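Local coordinates for protein TarM (Staphylococcus aureus subsp. aureus 21178, PDB 4X7R) that belongs to the GT-B clan of glycosyltransferases and is modelled here with uridine-5'-diphosphate and a glycan bound, at residues A[71-76]-A[191-196]; A[302-307]-A[405-410]. The protein carries 1 engineered substitution. All coordinates share one frame; numbering follows the deposited sequence.

The chain closes contact 1 (71-76 with 191-196) before it opens contact 2 (302-307 with 405-410), and the two lie on opposite sides of its centre. Their centres are 38 Å apart and their nearest atoms about 25 Å, with no touch between them. Contact 1 sits where helix 69-78, just after an outer strand of the first parallel sheet, meets the end of strand 187-193 of the ten-stranded antiparallel sheet. Contact 2 joins the loop that leaves the last strand of that same parallel sheet, 299-301, to the start of helix 407-414 in the second domain. One is thus a junction with the inserted antiparallel sheet, the other part of the ligand pockets.

Contact 1: A[71-76]-A[191-196]; sequences EYFKQI and TYVLVN
Where the antiparallel sheet inserted into the GT-B framework borders the first Rossmann-like domain, the end of strand 187-193 and the turn that leads to strand 198-200 pack against helix 69-78. F73 carries most of the contact on the helix side. Its CG stands anti to the carbonyl carbon (chi1 -64°), which carries the ring out to V193, and CD1 comes within 3.5 Å of V193 CG1. The valine presents that methyl by placing it anti to its own backbone N, and the two side chains cross at about a right angle. The approach to the ring is slanted, as it is for the other partners of F73 on this side. Further along the turn, V195 CG2 lies 4.2 Å from F73 CD1 and at the same time 3.9 Å from the backbone O of F73, so this one methyl rests against both ring and helix backbone. One helical turn on, at the more open end, I76 adds its CG2 branch to the same valine methyl. Within the helix, Y72 sets its CD2 over the centre of the F73 ring, 3.6 Å above the plane, which backs the phenylalanine from one face. L206 of helix 203-214 touches both F73 and V193, so a second helix shares this small apolar cluster. No hydrogen bond crosses between the two segments; the hold is van der Waals packing. At the ring's CE1 corner sits N196, its ND2 4.0 Å away and its amide plane turned 62° from the ring.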
# COMPACT_ATOMS: atom_id res chain seq x y z
N GLU A 71 -11.64 -14.27 1.05
CA GLU A 71 -10.96 -15.57 0.95
C GLU A 71 -11.43 -16.56 2.00
O GLU A 71 -11.56 -17.73 1.69
CB GLU A 71 -9.42 -15.42 1.02
CG GLU A 71 -8.84 -14.73 -0.20
CD GLU A 71 -8.89 -15.50 -1.51
OE1 GLU A 71 -8.70 -16.74 -1.47
OE2 GLU A 71 -9.09 -14.87 -2.57
N TYR A 72 -11.67 -16.09 3.23
CA TYR A 72 -12.15 -16.91 4.34
C TYR A 72 -13.52 -17.54 4.00
O TYR A 72 -13.69 -18.74 4.18
CB TYR A 72 -12.25 -16.03 5.60
CG TYR A 72 -12.97 -16.66 6.76
CD1 TYR A 72 -12.35 -17.63 7.56
CD2 TYR A 72 -14.26 -16.27 7.11
CE1 TYR A 72 -13.02 -18.23 8.63
CE2 TYR A 72 -14.93 -16.84 8.19
CZ TYR A 72 -14.31 -17.81 8.95
OH TYR A 72 -14.96 -18.37 10.02
N PHE A 73 -14.49 -16.73 3.51
CA PHE A 73 -15.81 -17.27 3.18
C PHE A 73 -15.78 -18.06 1.88
O PHE A 73 -16.56 -19.00 1.73
CB PHE A 73 -16.86 -16.16 3.13
CG PHE A 73 -17.09 -15.49 4.46
CD1 PHE A 73 -17.71 -16.17 5.51
CD2 PHE A 73 -16.64 -14.19 4.69
CE1 PHE A 73 -17.94 -15.54 6.73
CE2 PHE A 73 -16.85 -13.57 5.92
CZ PHE A 73 -17.50 -14.25 6.93
N LYS A 74 -14.88 -17.68 0.94
CA LYS A 74 -14.71 -18.37 -0.34
C LYS A 74 -14.20 -19.79 -0.08
O LYS A 74 -14.70 -20.73 -0.69
CB LYS A 74 -13.74 -17.59 -1.24
CG LYS A 74 -13.49 -18.18 -2.62
CD LYS A 74 -12.66 -17.20 -3.42
CE LYS A 74 -12.31 -17.69 -4.79
NZ LYS A 74 -11.98 -16.56 -5.69
N GLN A 75 -13.23 -19.95 0.84
CA GLN A 75 -12.64 -21.22 1.23
C GLN A 75 -13.66 -22.13 1.89
O GLN A 75 -13.69 -23.31 1.56
CB GLN A 75 -11.42 -21.01 2.11
CG GLN A 75 -10.15 -20.66 1.33
CD GLN A 75 -9.05 -20.00 2.15
OE1 GLN A 75 -9.11 -19.87 3.39
NE2 GLN A 75 -8.01 -19.55 1.46
N ILE A 76 -14.55 -21.58 2.74
CA ILE A 76 -15.65 -22.35 3.37
C ILE A 76 -16.59 -22.84 2.26
O ILE A 76 -16.94 -24.01 2.22
CB ILE A 76 -16.38 -21.52 4.46
CG1 ILE A 76 -15.45 -21.27 5.67
CG2 ILE A 76 -17.67 -22.22 4.93
CD1 ILE A 76 -15.80 -19.99 6.47
N THR A 191 -25.22 -7.07 3.29
CA THR A 191 -24.40 -8.14 2.76
C THR A 191 -24.91 -9.48 3.32
O THR A 191 -25.05 -9.63 4.54
CB THR A 191 -22.92 -7.92 3.15
OG1 THR A 191 -22.47 -6.72 2.54
CG2 THR A 191 -22.00 -9.11 2.75
N TYR A 192 -25.10 -10.46 2.43
CA TYR A 192 -25.55 -11.79 2.82
C TYR A 192 -24.46 -12.79 2.53
O TYR A 192 -24.01 -12.93 1.39
CB TYR A 192 -26.85 -12.18 2.08
CG TYR A 192 -27.44 -13.52 2.49
CD1 TYR A 192 -27.58 -13.87 3.83
CD2 TYR A 192 -27.93 -14.41 1.53
CE1 TYR A 192 -28.12 -15.10 4.21
CE2 TYR A 192 -28.53 -15.62 1.90
CZ TYR A 192 -28.59 -15.97 3.24
OH TYR A 192 -29.20 -17.15 3.62
N VAL A 193 -24.07 -13.51 3.56
CA VAL A 193 -23.08 -14.56 3.44
C VAL A 193 -23.90 -15.84 3.35
O VAL A 193 -24.43 -16.34 4.35
CB VAL A 193 -22.04 -14.54 4.60
CG1 VAL A 193 -21.01 -15.66 4.44
CG2 VAL A 193 -21.34 -13.19 4.69
N LEU A 194 -24.07 -16.31 2.11
CA LEU A 194 -24.86 -17.50 1.75
C LEU A 194 -24.39 -18.72 2.47
O LEU A 194 -25.23 -19.48 2.93
CB LEU A 194 -24.84 -17.74 0.24
CG LEU A 194 -25.69 -16.81 -0.62
CD1 LEU A 194 -25.00 -15.45 -0.87
CD2 LEU A 194 -25.95 -17.43 -1.94
N VAL A 195 -23.05 -18.89 2.64
CA VAL A 195 -22.42 -20.05 3.29
C VAL A 195 -22.79 -20.32 4.74
O VAL A 195 -22.88 -21.48 5.11
CB VAL A 195 -20.92 -20.25 2.99
CG1 VAL A 195 -20.71 -20.40 1.50
CG2 VAL A 195 -20.05 -19.11 3.53
N ASN A 196 -23.03 -19.28 5.56
CA ASN A 196 -23.44 -19.48 6.95
C ASN A 196 -24.84 -18.90 7.24
O ASN A 196 -25.24 -18.85 8.41
CB ASN A 196 -22.39 -18.93 7.94
CG ASN A 196 -22.08 -17.46 7.85
OD1 ASN A 196 -22.66 -16.72 7.05
ND2 ASN A 196 -21.15 -16.99 8.68

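Contact 2: A[302-307]-A[405-410]; sequences ISNFVK and QGLSMI. With UDP (uridine-5'-diphosphate), chain E; 3YW ((2S)-2,3-dihydroxypropyl 2-acetamido-2-deoxy-alpha-D-glucopyranoside), chain F.
The side chains of N304 and Q405 run alongside each other in opposite senses, their amide planes 38° apart, and the glutamine does most of the gripping. Its CG is anti to the backbone N (chi1 -171°), and the extended chain carries the terminal amide to the side-chain hydroxyl of S303 and the backbone N of N304. NE2 gives a nearly straight bond to S303 OG, 3.0 Å with an N-H...O angle of 172°, and the hydroxyl lies almost in the amide plane. S303 OG in turn donates to the backbone O of N304. OE1 takes the backbone N of N304 in the carbonyl plane, on a lone pair, at 3.1 Å. The N304 side-chain ND2 also comes to OE1, at a sharply bent angle that makes it a weak bond. N304 itself faces the 3YW ligand, with ND2 2.9 Å from 3YW O6 in another weak bond. N304 and Q405 belong to the 3YW pocket, G406 and L407 to both pockets and S408 to the UDP pocket, where the first-domain loop meets a helix start of the second GT-B domain. Backbone N-H groups there bond to the ligands: Q405 N to 3YW O3, N-cap G406 N to 3YW O4, then, in the first turn, L407 N and S408 N to O1A and O2A of the UDP alpha phosphate. The positive end of the helix dipole, with these last two donors, would be expected to stabilise the phosphate's negative charge. L407 brings CD2 against N304, 3.8 Å from ND2. Further along, V306 CG2 meets I410 CG2 at 3.4 Å, a tight methyl contact.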
# COMPACT_ATOMS: atom_id res chain seq x y z
N ILE A 302 7.59 4.08 18.57
CA ILE A 302 8.32 2.86 18.20
C ILE A 302 8.70 3.05 16.74
O ILE A 302 7.82 3.10 15.90
CB ILE A 302 7.56 1.50 18.45
CG1 ILE A 302 6.99 1.37 19.86
CG2 ILE A 302 8.48 0.30 18.12
CD1 ILE A 302 6.22 0.05 20.12
N SER A 303 9.98 3.14 16.44
CA SER A 303 10.49 3.25 15.06
C SER A 303 10.09 2.02 14.25
O SER A 303 9.92 0.94 14.81
CB SER A 303 12.03 3.26 15.09
OG SER A 303 12.59 3.14 13.79
N ASN A 304 10.05 2.17 12.91
CA ASN A 304 9.90 1.01 12.04
C ASN A 304 11.15 0.18 12.24
O ASN A 304 12.24 0.74 12.50
CB ASN A 304 9.93 1.43 10.56
CG ASN A 304 8.64 1.95 10.04
OD1 ASN A 304 7.60 1.33 10.22
ND2 ASN A 304 8.69 3.13 9.42
N PHE A 305 11.03 -1.16 12.08
CA PHE A 305 12.19 -2.03 12.13
C PHE A 305 13.03 -1.69 10.89
O PHE A 305 12.47 -1.30 9.86
CB PHE A 305 11.78 -3.50 12.07
CG PHE A 305 11.37 -4.13 13.38
CD1 PHE A 305 12.33 -4.49 14.33
CD2 PHE A 305 10.03 -4.40 13.64
CE1 PHE A 305 11.95 -5.13 15.52
CE2 PHE A 305 9.65 -5.03 14.83
CZ PHE A 305 10.62 -5.42 15.75
N VAL A 306 14.34 -1.83 11.00
CA VAL A 306 15.25 -1.54 9.90
C VAL A 306 16.02 -2.80 9.48
O VAL A 306 16.47 -3.57 10.34
CB VAL A 306 16.16 -0.30 10.21
CG1 VAL A 306 17.27 -0.62 11.19
CG2 VAL A 306 16.75 0.25 8.95
N LYS A 307 16.09 -3.04 8.17
CA LYS A 307 16.79 -4.21 7.64
C LYS A 307 18.18 -3.79 7.23
O LYS A 307 18.34 -3.09 6.23
CB LYS A 307 16.01 -4.84 6.47
CG LYS A 307 16.56 -6.21 6.04
CD LYS A 307 15.94 -6.68 4.71
CE LYS A 307 14.63 -7.45 4.78
NZ LYS A 307 14.79 -8.77 5.45
N GLN A 405 8.24 8.76 8.90
CA GLN A 405 9.66 8.46 9.18
C GLN A 405 10.53 8.55 7.91
O GLN A 405 11.48 9.32 7.89
CB GLN A 405 9.82 7.08 9.86
CG GLN A 405 11.24 6.83 10.35
CD GLN A 405 11.36 5.60 11.21
OE1 GLN A 405 10.70 4.58 10.99
NE2 GLN A 405 12.22 5.66 12.21
N GLY A 406 10.24 7.70 6.91
CA GLY A 406 10.98 7.73 5.64
C GLY A 406 11.95 6.59 5.45
O GLY A 406 13.16 6.76 5.55
N LEU A 407 11.42 5.43 5.11
CA LEU A 407 12.23 4.24 4.90
C LEU A 407 13.20 4.35 3.74
O LEU A 407 14.28 3.79 3.85
CB LEU A 407 11.37 2.97 4.80
CG LEU A 407 10.58 2.55 6.07
CD1 LEU A 407 9.58 1.44 5.74
CD2 LEU A 407 11.53 2.08 7.19
N SER A 408 12.84 5.03 2.64
CA SER A 408 13.73 5.17 1.47
C SER A 408 15.01 5.91 1.83
O SER A 408 16.10 5.48 1.45
CB SER A 408 13.02 5.86 0.31
OG SER A 408 12.39 4.92 -0.55
N MET A 409 14.87 7.00 2.62
CA MET A 409 16.02 7.78 3.12
C MET A 409 16.89 6.87 4.01
O MET A 409 18.10 6.80 3.82
CB MET A 409 15.54 9.00 3.91
CG MET A 409 14.92 10.09 3.02
SD MET A 409 14.48 11.55 3.99
CE MET A 409 12.84 11.06 4.59
N ILE A 410 16.24 6.13 4.93
CA ILE A 410 16.91 5.20 5.85
C ILE A 410 17.60 4.08 5.05
O ILE A 410 18.75 3.77 5.34
CB ILE A 410 15.92 4.65 6.91
CG1 ILE A 410 15.48 5.79 7.89
CG2 ILE A 410 16.55 3.44 7.67
CD1 ILE A 410 14.35 5.36 8.98
N1 UDP E . 9.68 1.21 -3.01
C2 UDP E . 10.18 0.19 -3.80
N3 UDP E . 10.26 0.48 -5.14
C4 UDP E . 9.87 1.64 -5.77
C5 UDP E . 9.32 2.64 -4.89
C6 UDP E . 9.24 2.40 -3.57
O2 UDP E . 10.53 -0.89 -3.35
O4 UDP E . 10.05 1.76 -6.99
C1' UDP E . 9.77 1.01 -1.54
C2' UDP E . 11.04 1.56 -0.91
O2' UDP E . 12.10 0.62 -0.98
C3' UDP E . 10.59 1.80 0.53
C4' UDP E . 9.12 2.18 0.38
O4' UDP E . 8.70 1.70 -0.92
O3' UDP E . 10.77 0.71 1.44
C5' UDP E . 8.84 3.66 0.50
O5' UDP E . 8.95 3.99 1.90
PA UDP E . 8.86 5.46 2.52
O1A UDP E . 8.70 5.35 3.99
O2A UDP E . 10.14 6.23 2.16
O3A UDP E . 7.62 6.18 1.89
PB UDP E . 6.08 5.77 1.73
O1B UDP E . 5.63 5.00 2.95
O2B UDP E . 5.88 4.90 0.49
O3B UDP E . 5.24 7.03 1.63
O3A 3YW F . -1.00 6.46 3.92
C4A 3YW F . 2.33 4.79 4.32
C5A 3YW F . 1.30 5.77 3.82
O5 3YW F . 4.65 4.62 6.33
C6A 3YW F . -0.05 5.57 4.48
C5 3YW F . 6.07 4.41 6.24
C6 3YW F . 6.37 3.15 7.03
C4 3YW F . 6.78 5.66 6.74
O6 3YW F . 5.97 3.27 8.38
C3 3YW F . 6.48 6.80 5.77
O4 3YW F . 8.19 5.44 6.77
O3 3YW F . 7.10 8.02 6.18
O7 3YW F . 3.98 9.59 5.49
C7 3YW F . 4.30 9.05 4.43
C8 3YW F . 4.25 9.78 3.12
N2 3YW F . 4.73 7.79 4.38
C2 3YW F . 4.98 6.98 5.56
C1 3YW F . 4.15 5.69 5.53
O1 3YW F . 3.67 5.29 4.28
O2 3YW F . 1.17 5.64 2.41